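Long-range contact in hypothetical protein PH1789 (Pyrococcus horikoshii, PDB 1WR2), which is of unknown function but belongs to the ATP-grasp clan, whose members share a fold of two alpha+beta subdomains: residues Leu41-Leu49 / Glu84-Glu92. Residues are numbered along the deposited sequence; the frame is centred on the assembly and turned at random.
Sequences LAKTLDEAL and EEELKKKWE
Glu84 and Leu49 touch where two helices, 45-55 and 84-101, pack side by side on the four-stranded antiparallel sheet of an alpha+beta subdomain within the ATP-grasp domain. Helix segments 45-49 and 84-92 run roughly antiparallel, at 141°, their axes coming within 10.4 Å, and Leu49 stands opposite Glu84 and Leu45 opposite Lys88. CG of Glu84 lies 3.4 Å from Leu49 CD2, the two side chains crossing at about a right angle, while its carboxylate accepts a bond at OE1 from a water that also donates to Leu49 O; this water links the helices without a direct polar contact. One turn on, Leu87 points toward the partner helix, and its CD2 fits among Leu45 CD1, Ala48 CB and Leu49 CD2. Ile81 and Tyr57 also pack against Leu87. On the solvent side the extended chain of Lys88 lies over the leucines: CE reaches Leu49 CD1 at 3.8 Å, and the ammonium is in a long salt bridge with Glu84 OE2. Trp91 covers the start of helix 45-55. Its CG is anti to the backbone N (chi1 171°), and from there the indole extends across the helix N-terminus, sliding past Leu45 in the opposite direction. Leu45 CB and CD1 lie against the indole, and Ala48 CB approaches CZ3 at 3.6 Å. Ala42, on strand 40-42, meets the ring at its edge. The turn leading into helix 45-55 is secured by Thr44, the N-cap, whose OG1 accepts from Glu47 N, and by Lys43 N, which donates to Glu47 OE1 from above the carboxylate plane. Over one face of the indole comes a CH-pi contact, with Leu45 CA 3.7 Å from the centroid of the six-membered ring and only 2° off its normal.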
loop_
_atom_site.group_PDB
_atom_site.type_symbol
_atom_site.label_atom_id
_atom_site.label_comp_id
_atom_site.label_asym_id
_atom_site.label_seq_id
_atom_site.Cartn_x
_atom_site.Cartn_y
_atom_site.Cartn_z
ATOM N N LEU A 41 -3.379 11.169 -9.547
ATOM C CA LEU A 41 -2.380 10.740 -10.521
ATOM C C LEU A 41 -2.163 11.828 -11.563
ATOM O O LEU A 41 -2.996 12.036 -12.446
ATOM C CB LEU A 41 -2.826 9.448 -11.217
ATOM C CG LEU A 41 -1.856 8.908 -12.276
ATOM C CD1 LEU A 41 -0.524 8.623 -11.641
ATOM C CD2 LEU A 41 -2.418 7.653 -12.911
ATOM N N ALA A 42 -1.042 12.527 -11.458
ATOM C CA ALA A 42 -0.721 13.592 -12.400
ATOM C C ALA A 42 -0.036 13.025 -13.646
ATOM O O ALA A 42 0.858 12.197 -13.545
ATOM C CB ALA A 42 0.187 14.622 -11.721
ATOM N N LYS A 43 -0.466 13.466 -14.823
ATOM C CA LYS A 43 0.139 13.002 -16.065
ATOM C C LYS A 43 1.158 14.032 -16.549
ATOM O O LYS A 43 1.991 13.735 -17.399
ATOM C CB LYS A 43 -0.928 12.788 -17.144
ATOM C CG LYS A 43 -1.954 11.705 -16.810
ATOM C CD LYS A 43 -1.282 10.356 -16.603
ATOM C CE LYS A 43 -2.288 9.264 -16.222
ATOM N NZ LYS A 43 -3.251 8.955 -17.319
ATOM N N THR A 44 1.078 15.247 -16.010
ATOM C CA THR A 44 2.004 16.327 -16.379
ATOM C C THR A 44 2.375 17.115 -15.133
ATOM O O THR A 44 1.725 16.983 -14.089
ATOM C CB THR A 44 1.378 17.331 -17.379
ATOM O OG1 THR A 44 0.296 18.024 -16.747
ATOM C CG2 THR A 44 0.859 16.612 -18.625
ATOM N N LEU A 45 3.416 17.938 -15.241
ATOM C CA LEU A 45 3.846 18.752 -14.114
ATOM C C LEU A 45 2.760 19.774 -13.779
ATOM O O LEU A 45 2.517 20.067 -12.607
ATOM C CB LEU A 45 5.170 19.454 -14.440
ATOM C CG LEU A 45 5.689 20.503 -13.451
ATOM C CD1 LEU A 45 5.802 19.929 -12.055
ATOM C CD2 LEU A 45 7.046 20.993 -13.942
ATOM N N ASP A 46 2.103 20.317 -14.803
ATOM C CA ASP A 46 1.034 21.279 -14.560
ATOM C C ASP A 46 -0.057 20.612 -13.731
ATOM O O ASP A 46 -0.555 21.186 -12.764
ATOM C CB ASP A 46 0.433 21.792 -15.873
ATOM C CG ASP A 46 1.312 22.823 -16.554
ATOM O OD1 ASP A 46 1.792 23.746 -15.861
ATOM O OD2 ASP A 46 1.514 22.716 -17.779
ATOM N N GLU A 47 -0.420 19.392 -14.110
ATOM C CA GLU A 47 -1.446 18.655 -13.381
ATOM C C GLU A 47 -1.043 18.450 -11.925
ATOM O O GLU A 47 -1.854 18.625 -11.016
ATOM C CB GLU A 47 -1.692 17.297 -14.036
ATOM C CG GLU A 47 -2.671 17.331 -15.203
ATOM C CD GLU A 47 -2.891 15.957 -15.801
ATOM O OE1 GLU A 47 -2.884 14.966 -15.037
ATOM O OE2 GLU A 47 -3.088 15.864 -17.029
ATOM N N ALA A 48 0.215 18.080 -11.707
ATOM C CA ALA A 48 0.715 17.847 -10.359
ATOM C C ALA A 48 0.614 19.119 -9.528
ATOM O O ALA A 48 0.244 19.079 -8.359
ATOM C CB ALA A 48 2.159 17.365 -10.411
ATOM N N LEU A 49 0.946 20.252 -10.136
ATOM C CA LEU A 49 0.885 21.520 -9.427
ATOM C C LEU A 49 -0.546 21.807 -8.967
ATOM O O LEU A 49 -0.759 22.297 -7.855
ATOM C CB LEU A 49 1.404 22.648 -10.325
ATOM C CG LEU A 49 2.895 22.565 -10.658
ATOM C CD1 LEU A 49 3.268 23.677 -11.621
ATOM C CD2 LEU A 49 3.720 22.663 -9.368
ATOM N N GLU A 84 5.514 24.962 -4.609
ATOM C CA GLU A 84 5.497 24.792 -6.054
ATOM C C GLU A 84 6.872 24.734 -6.727
ATOM O O GLU A 84 7.068 23.963 -7.664
ATOM C CB GLU A 84 4.650 25.906 -6.672
ATOM C CG GLU A 84 4.464 25.801 -8.172
ATOM C CD GLU A 84 3.368 26.719 -8.685
ATOM O OE1 GLU A 84 2.193 26.520 -8.291
ATOM O OE2 GLU A 84 3.683 27.635 -9.479
ATOM N N GLU A 85 7.818 25.543 -6.260
ATOM C CA GLU A 85 9.161 25.554 -6.840
ATOM C C GLU A 85 9.854 24.226 -6.570
ATOM O O GLU A 85 10.495 23.654 -7.453
ATOM C CB GLU A 85 10.001 26.691 -6.246
ATOM C CG GLU A 85 9.463 28.100 -6.507
ATOM C CD GLU A 85 8.113 28.356 -5.850
ATOM O OE1 GLU A 85 7.986 28.103 -4.633
ATOM O OE2 GLU A 85 7.180 28.815 -6.549
ATOM N N GLU A 86 9.724 23.741 -5.342
ATOM C CA GLU A 86 10.327 22.478 -4.951
ATOM C C GLU A 86 9.668 21.293 -5.667
ATOM O O GLU A 86 10.329 20.306 -5.980
ATOM C CB GLU A 86 10.234 22.311 -3.430
ATOM C CG GLU A 86 10.453 20.890 -2.935
ATOM C CD GLU A 86 10.845 20.826 -1.468
ATOM O OE1 GLU A 86 10.210 21.519 -0.639
ATOM O OE2 GLU A 86 11.791 20.067 -1.150
ATOM N N LEU A 87 8.366 21.397 -5.926
ATOM C CA LEU A 87 7.647 20.328 -6.616
ATOM C C LEU A 87 8.145 20.236 -8.056
ATOM O O LEU A 87 8.290 19.144 -8.596
ATOM C CB LEU A 87 6.129 20.597 -6.588
ATOM C CG LEU A 87 5.184 19.457 -7.003
ATOM C CD1 LEU A 87 3.786 19.699 -6.435
ATOM C CD2 LEU A 87 5.136 19.353 -8.510
ATOM N N LYS A 88 8.420 21.386 -8.670
ATOM C CA LYS A 88 8.904 21.424 -10.049
ATOM C C LYS A 88 10.276 20.779 -10.176
ATOM O O LYS A 88 10.573 20.133 -11.182
ATOM C CB LYS A 88 8.987 22.867 -10.558
ATOM C CG LYS A 88 7.647 23.568 -10.697
ATOM C CD LYS A 88 7.826 25.010 -11.169
ATOM C CE LYS A 88 6.484 25.697 -11.418
ATOM N NZ LYS A 88 6.650 27.136 -11.789
ATOM N N LYS A 89 11.113 20.953 -9.157
ATOM C CA LYS A 89 12.455 20.387 -9.185
ATOM C C LYS A 89 12.450 18.898 -8.826
ATOM O O LYS A 89 13.211 18.116 -9.394
ATOM C CB LYS A 89 13.382 21.175 -8.247
ATOM C CG LYS A 89 13.230 20.885 -6.755
ATOM C CD LYS A 89 13.907 21.980 -5.921
ATOM C CE LYS A 89 14.348 21.484 -4.547
ATOM N NZ LYS A 89 13.256 20.834 -3.778
ATOM N N LYS A 90 11.592 18.503 -7.889
ATOM C CA LYS A 90 11.507 17.096 -7.501
ATOM C C LYS A 90 10.850 16.285 -8.610
ATOM O O LYS A 90 11.092 15.087 -8.748
ATOM C CB LYS A 90 10.731 16.950 -6.195
ATOM C CG LYS A 90 11.500 17.475 -4.998
ATOM C CD LYS A 90 12.849 16.783 -4.899
ATOM C CE LYS A 90 13.742 17.439 -3.854
ATOM N NZ LYS A 90 15.035 16.714 -3.729
ATOM N N TRP A 91 10.021 16.951 -9.405
ATOM C CA TRP A 91 9.367 16.301 -10.524
ATOM C C TRP A 91 10.459 15.934 -11.532
ATOM O O TRP A 91 10.448 14.847 -12.112
ATOM C CB TRP A 91 8.343 17.244 -11.160
ATOM C CG TRP A 91 7.781 16.731 -12.455
ATOM C CD1 TRP A 91 8.406 16.708 -13.674
ATOM C CD2 TRP A 91 6.505 16.116 -12.649
ATOM N NE1 TRP A 91 7.594 16.115 -14.609
ATOM C CE2 TRP A 91 6.422 15.742 -14.006
ATOM C CE3 TRP A 91 5.421 15.841 -11.804
ATOM C CZ2 TRP A 91 5.299 15.107 -14.541
ATOM C CZ3 TRP A 91 4.303 15.208 -12.338
ATOM C CH2 TRP A 91 4.254 14.849 -13.692
ATOM N N GLU A 92 11.411 16.842 -11.729
ATOM C CA GLU A 92 12.510 16.592 -12.657
ATOM C C GLU A 92 13.412 15.488 -12.115
ATOM O O GLU A 92 13.841 14.604 -12.851
ATOM C CB GLU A 92 13.336 17.869 -12.874
ATOM C CG GLU A 92 12.645 18.943 -13.713
ATOM C CD GLU A 92 13.531 20.163 -13.947
ATOM O OE1 GLU A 92 13.907 20.828 -12.954
ATOM O OE2 GLU A 92 13.850 20.458 -15.125
HETATM O O HOH W 1 0.976 24.268 -6.625
#